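Local coordinates for valine-pyruvate aminotransferase (Salmonella typhimurium, PDB 3G7Q), which probably transfers the amino group of L-valine to pyruvate, using pyridoxal 5'-phosphate, and so takes part in alanine biosynthesis, at residues Ile322-Leu332 / Phe341-Leu349. Sequence-based numbering, arbitrary orientation.
Sequences IRRYLSEERCL and FLWLWFKDL
L332 and W345 form an antiparallel hydrogen-bonded pair in the mixed sheet of the smaller domain of this class I aminotransferase. L332 N donates to W345 O at 2.8 Å, and W345 N returns a nearly straight bond to L332 O at 2.7 Å. L332 O also receives a softer contact from the CA-H of L344.

On one face of the sheet, L332 and W345 run side by side. The L332 methyl CD1 lies 3.6 Å from W345 CE3, above the outer part of the six-membered ring in an off-centre CH-pi contact, and K347 CD reaches the same methyl. The buried indole's NE1 is hydrogen-bonded to Q386.

The other face holds the apolar layer beneath helix 299-325, which branched aliphatic residues fill well. I322 and L342 slide past each other in opposite directions, their CD1 methyls 3.6 Å apart. C331 SG, anti to the backbone N (chi1 -174°), is small enough to rest against both L344 CB and F346 CE1, meeting the phenyl ring obliquely. R330 O approaches that ring's edge at CD1, in plane.

Polar groups fix the link between helix and strand. R323 grips C331 O end-on with NH1 and NH2; NH1 also binds L326 O, and NH2 E163 O. Water 1 bridges E328 O and K347 N. One planar guanidinium thus serves two loop carbonyls, probably helping to hold C331 and L332 for strand pairing, while I322 packs the helix end against L342 and L344, and F346 continues the layer to helix 396-416.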
loop_
_atom_site.group_PDB
_atom_site.type_symbol
_atom_site.label_atom_id
_atom_site.label_comp_id
_atom_site.label_asym_id
_atom_site.label_seq_id
_atom_site.Cartn_x
_atom_site.Cartn_y
_atom_site.Cartn_z
ATOM N N ILE A 322 18.922 32.629 2.004
ATOM C CA ILE A 322 18.258 33.020 3.247
ATOM C C ILE A 322 19.030 34.121 3.959
ATOM O O ILE A 322 18.460 35.140 4.377
ATOM C CB ILE A 322 18.065 31.811 4.206
ATOM C CG1 ILE A 322 17.047 30.806 3.618
ATOM C CG2 ILE A 322 17.607 32.279 5.615
ATOM C CD1 ILE A 322 16.980 29.496 4.394
ATOM N N ARG A 323 20.333 33.926 4.095
ATOM C CA ARG A 323 21.160 34.896 4.818
ATOM C C ARG A 323 21.286 36.272 4.135
ATOM O O ARG A 323 21.612 37.270 4.803
ATOM C CB ARG A 323 22.512 34.266 5.125
ATOM C CG ARG A 323 22.410 33.165 6.185
ATOM C CD ARG A 323 22.234 33.771 7.547
ATOM N NE ARG A 323 22.010 32.791 8.633
ATOM C CZ ARG A 323 20.944 32.691 9.418
ATOM N NH1 ARG A 323 19.916 33.530 9.306
ATOM N NH2 ARG A 323 20.943 31.757 10.370
ATOM N N ARG A 324 21.000 36.359 2.842
ATOM C CA ARG A 324 20.951 37.679 2.186
ATOM C C ARG A 324 19.767 38.474 2.675
ATOM O O ARG A 324 19.788 39.693 2.621
ATOM C CB ARG A 324 20.897 37.559 0.683
ATOM C CG ARG A 324 22.260 37.175 0.112
ATOM C CD ARG A 324 22.365 37.364 -1.367
ATOM N NE ARG A 324 21.771 36.291 -2.120
ATOM C CZ ARG A 324 20.683 36.385 -2.881
ATOM N NH1 ARG A 324 20.002 37.525 -3.049
ATOM N NH2 ARG A 324 20.288 35.297 -3.515
ATOM N N TYR A 325 18.741 37.780 3.171
ATOM C CA TYR A 325 17.484 38.430 3.620
ATOM C C TYR A 325 17.239 38.430 5.107
ATOM O O TYR A 325 16.531 39.326 5.608
ATOM C CB TYR A 325 16.291 37.746 2.935
ATOM C CG TYR A 325 16.212 38.005 1.450
ATOM C CD1 TYR A 325 15.568 39.135 0.968
ATOM C CD2 TYR A 325 16.817 37.131 0.514
ATOM C CE1 TYR A 325 15.505 39.391 -0.379
ATOM C CE2 TYR A 325 16.781 37.408 -0.834
ATOM C CZ TYR A 325 16.094 38.535 -1.275
ATOM O OH TYR A 325 16.007 38.837 -2.618
ATOM N N LEU A 326 17.761 37.419 5.817
ATOM C CA LEU A 326 17.485 37.232 7.242
ATOM C C LEU A 326 18.727 36.829 8.000
ATOM O O LEU A 326 19.336 35.824 7.650
ATOM C CB LEU A 326 16.450 36.111 7.383
ATOM C CG LEU A 326 15.006 36.393 6.936
ATOM C CD1 LEU A 326 14.224 35.058 6.678
ATOM C CD2 LEU A 326 14.280 37.239 7.942
ATOM N N SER A 327 19.095 37.592 9.030
ATOM C CA SER A 327 20.244 37.237 9.889
ATOM C C SER A 327 19.791 36.362 11.036
ATOM O O SER A 327 18.622 36.048 11.157
ATOM C CB SER A 327 20.884 38.486 10.483
ATOM O OG SER A 327 20.118 38.999 11.545
ATOM N N GLU A 328 20.746 35.956 11.867
ATOM C CA GLU A 328 20.476 35.191 13.069
ATOM C C GLU A 328 19.541 35.913 14.045
ATOM O O GLU A 328 18.935 35.260 14.892
ATOM C CB GLU A 328 21.768 34.823 13.807
ATOM C CG GLU A 328 22.443 35.929 14.578
ATOM C CD GLU A 328 23.237 36.900 13.710
ATOM O OE1 GLU A 328 23.311 36.736 12.466
ATOM O OE2 GLU A 328 23.800 37.817 14.310
ATOM N N GLU A 329 19.422 37.239 13.948
ATOM C CA GLU A 329 18.502 37.997 14.809
ATOM C C GLU A 329 17.037 37.776 14.439
ATOM O O GLU A 329 16.174 38.069 15.245
ATOM C CB GLU A 329 18.817 39.515 14.802
ATOM C CG GLU A 329 20.245 39.711 15.350
ATOM C CD GLU A 329 20.605 41.114 15.765
ATOM O OE1 GLU A 329 19.923 42.067 15.353
ATOM O OE2 GLU A 329 21.621 41.253 16.496
ATOM N N ARG A 330 16.777 37.273 13.235
ATOM C CA ARG A 330 15.410 37.035 12.765
ATOM C C ARG A 330 15.157 35.618 12.239
ATOM O O ARG A 330 14.018 35.289 11.924
ATOM C CB ARG A 330 15.081 38.054 11.677
ATOM C CG ARG A 330 15.058 39.496 12.179
ATOM C CD ARG A 330 13.893 39.740 13.050
ATOM N NE ARG A 330 13.797 41.140 13.446
ATOM C CZ ARG A 330 14.245 41.668 14.578
ATOM N NH1 ARG A 330 14.855 40.944 15.504
ATOM N NH2 ARG A 330 14.057 42.965 14.792
ATOM N N CYS A 331 16.211 34.810 12.088
ATOM C CA CYS A 331 16.049 33.417 11.649
ATOM C C CYS A 331 17.229 32.531 12.014
ATOM O O CYS A 331 18.338 32.725 11.502
ATOM C CB CYS A 331 15.838 33.389 10.132
ATOM S SG CYS A 331 15.447 31.724 9.450
ATOM N N LEU A 332 16.998 31.586 12.921
ATOM C CA LEU A 332 17.976 30.560 13.258
ATOM C C LEU A 332 17.614 29.331 12.404
ATOM O O LEU A 332 16.441 28.998 12.243
ATOM C CB LEU A 332 17.982 30.232 14.735
ATOM C CG LEU A 332 18.380 31.393 15.656
ATOM C CD1 LEU A 332 18.239 31.043 17.131
ATOM C CD2 LEU A 332 19.818 31.841 15.363
ATOM N N PHE A 341 15.265 19.231 3.826
ATOM C CA PHE A 341 14.554 20.339 4.441
ATOM C C PHE A 341 15.463 21.308 5.182
ATOM O O PHE A 341 16.554 20.959 5.586
ATOM C CB PHE A 341 13.572 19.805 5.492
ATOM C CG PHE A 341 12.662 18.726 4.970
ATOM C CD1 PHE A 341 11.560 19.043 4.186
ATOM C CD2 PHE A 341 12.951 17.401 5.208
ATOM C CE1 PHE A 341 10.746 18.037 3.668
ATOM C CE2 PHE A 341 12.124 16.379 4.678
ATOM C CZ PHE A 341 11.049 16.694 3.925
ATOM N N LEU A 342 14.959 22.522 5.350
ATOM C CA LEU A 342 15.522 23.461 6.287
ATOM C C LEU A 342 14.424 23.753 7.329
ATOM O O LEU A 342 13.237 23.955 7.004
ATOM C CB LEU A 342 16.030 24.737 5.631
ATOM C CG LEU A 342 17.282 24.589 4.777
ATOM C CD1 LEU A 342 17.577 25.931 4.045
ATOM C CD2 LEU A 342 18.488 24.138 5.615
ATOM N N TRP A 343 14.840 23.733 8.578
ATOM C CA TRP A 343 13.962 24.020 9.718
ATOM C C TRP A 343 14.365 25.381 10.234
ATOM O O TRP A 343 15.511 25.581 10.727
ATOM C CB TRP A 343 14.133 22.942 10.760
ATOM C CG TRP A 343 13.351 23.047 12.030
ATOM C CD1 TRP A 343 13.815 23.384 13.254
ATOM C CD2 TRP A 343 11.972 22.681 12.212
ATOM N NE1 TRP A 343 12.821 23.288 14.175
ATOM C CE2 TRP A 343 11.678 22.855 13.569
ATOM C CE3 TRP A 343 10.960 22.250 11.349
ATOM C CZ2 TRP A 343 10.411 22.602 14.106
ATOM C CZ3 TRP A 343 9.702 21.977 11.877
ATOM C CH2 TRP A 343 9.444 22.159 13.243
ATOM N N LEU A 344 13.408 26.304 10.136
ATOM C CA LEU A 344 13.625 27.702 10.472
ATOM C C LEU A 344 12.979 28.036 11.800
ATOM O O LEU A 344 11.783 27.801 11.978
ATOM C CB LEU A 344 13.033 28.601 9.392
ATOM C CG LEU A 344 13.436 28.246 7.936
ATOM C CD1 LEU A 344 12.764 29.204 6.928
ATOM C CD2 LEU A 344 14.956 28.171 7.763
ATOM N N TRP A 345 13.777 28.591 12.712
ATOM C CA TRP A 345 13.325 29.035 14.018
ATOM C C TRP A 345 13.423 30.561 14.066
ATOM O O TRP A 345 14.518 31.101 14.124
ATOM C CB TRP A 345 14.143 28.380 15.121
ATOM C CG TRP A 345 13.879 28.874 16.512
ATOM C CD1 TRP A 345 12.721 29.435 16.997
ATOM C CD2 TRP A 345 14.767 28.755 17.637
ATOM N NE1 TRP A 345 12.872 29.739 18.337
ATOM C CE2 TRP A 345 14.114 29.328 18.751
ATOM C CE3 TRP A 345 16.051 28.236 17.804
ATOM C CZ2 TRP A 345 14.708 29.397 20.011
ATOM C CZ3 TRP A 345 16.654 28.330 19.075
ATOM C CH2 TRP A 345 15.976 28.922 20.145
ATOM N N PHE A 346 12.268 31.222 14.031
ATOM C CA PHE A 346 12.159 32.680 14.051
ATOM C C PHE A 346 12.163 33.035 15.516
ATOM O O PHE A 346 11.125 33.228 16.152
ATOM C CB PHE A 346 10.903 33.126 13.298
ATOM C CG PHE A 346 10.830 32.570 11.898
ATOM C CD1 PHE A 346 11.800 32.893 10.954
ATOM C CD2 PHE A 346 9.813 31.693 11.523
ATOM C CE1 PHE A 346 11.735 32.384 9.681
ATOM C CE2 PHE A 346 9.753 31.189 10.240
ATOM C CZ PHE A 346 10.710 31.520 9.322
ATOM N N LYS A 347 13.365 33.088 16.088
ATOM C CA LYS A 347 13.474 33.143 17.560
ATOM C C LYS A 347 12.754 34.348 18.153
ATOM O O LYS A 347 12.940 35.460 17.709
ATOM C CB LYS A 347 14.935 33.068 18.041
ATOM C CG LYS A 347 15.090 33.041 19.579
ATOM C CD LYS A 347 16.502 32.622 20.056
ATOM C CE LYS A 347 16.556 32.528 21.601
ATOM N NZ LYS A 347 16.331 33.858 22.221
ATOM N N ASP A 348 11.880 34.063 19.112
ATOM C CA ASP A 348 11.075 35.080 19.798
ATOM C C ASP A 348 10.119 35.852 18.856
ATOM O O ASP A 348 9.687 36.961 19.195
ATOM C CB ASP A 348 11.962 36.049 20.608
ATOM C CG ASP A 348 12.842 35.330 21.609
ATOM O OD1 ASP A 348 12.397 34.341 22.232
ATOM O OD2 ASP A 348 13.989 35.746 21.752
ATOM N N LEU A 349 9.781 35.283 17.693
ATOM C CA LEU A 349 8.815 35.915 16.787
ATOM C C LEU A 349 7.610 36.334 17.618
ATOM O O LEU A 349 7.094 35.549 18.429
ATOM C CB LEU A 349 8.353 34.921 15.706
ATOM C CG LEU A 349 7.536 35.463 14.528
ATOM C CD1 LEU A 349 8.387 36.445 13.719
ATOM C CD2 LEU A 349 7.036 34.310 13.624
HETATM O O HOH W 1 16.107 34.263 15.149
#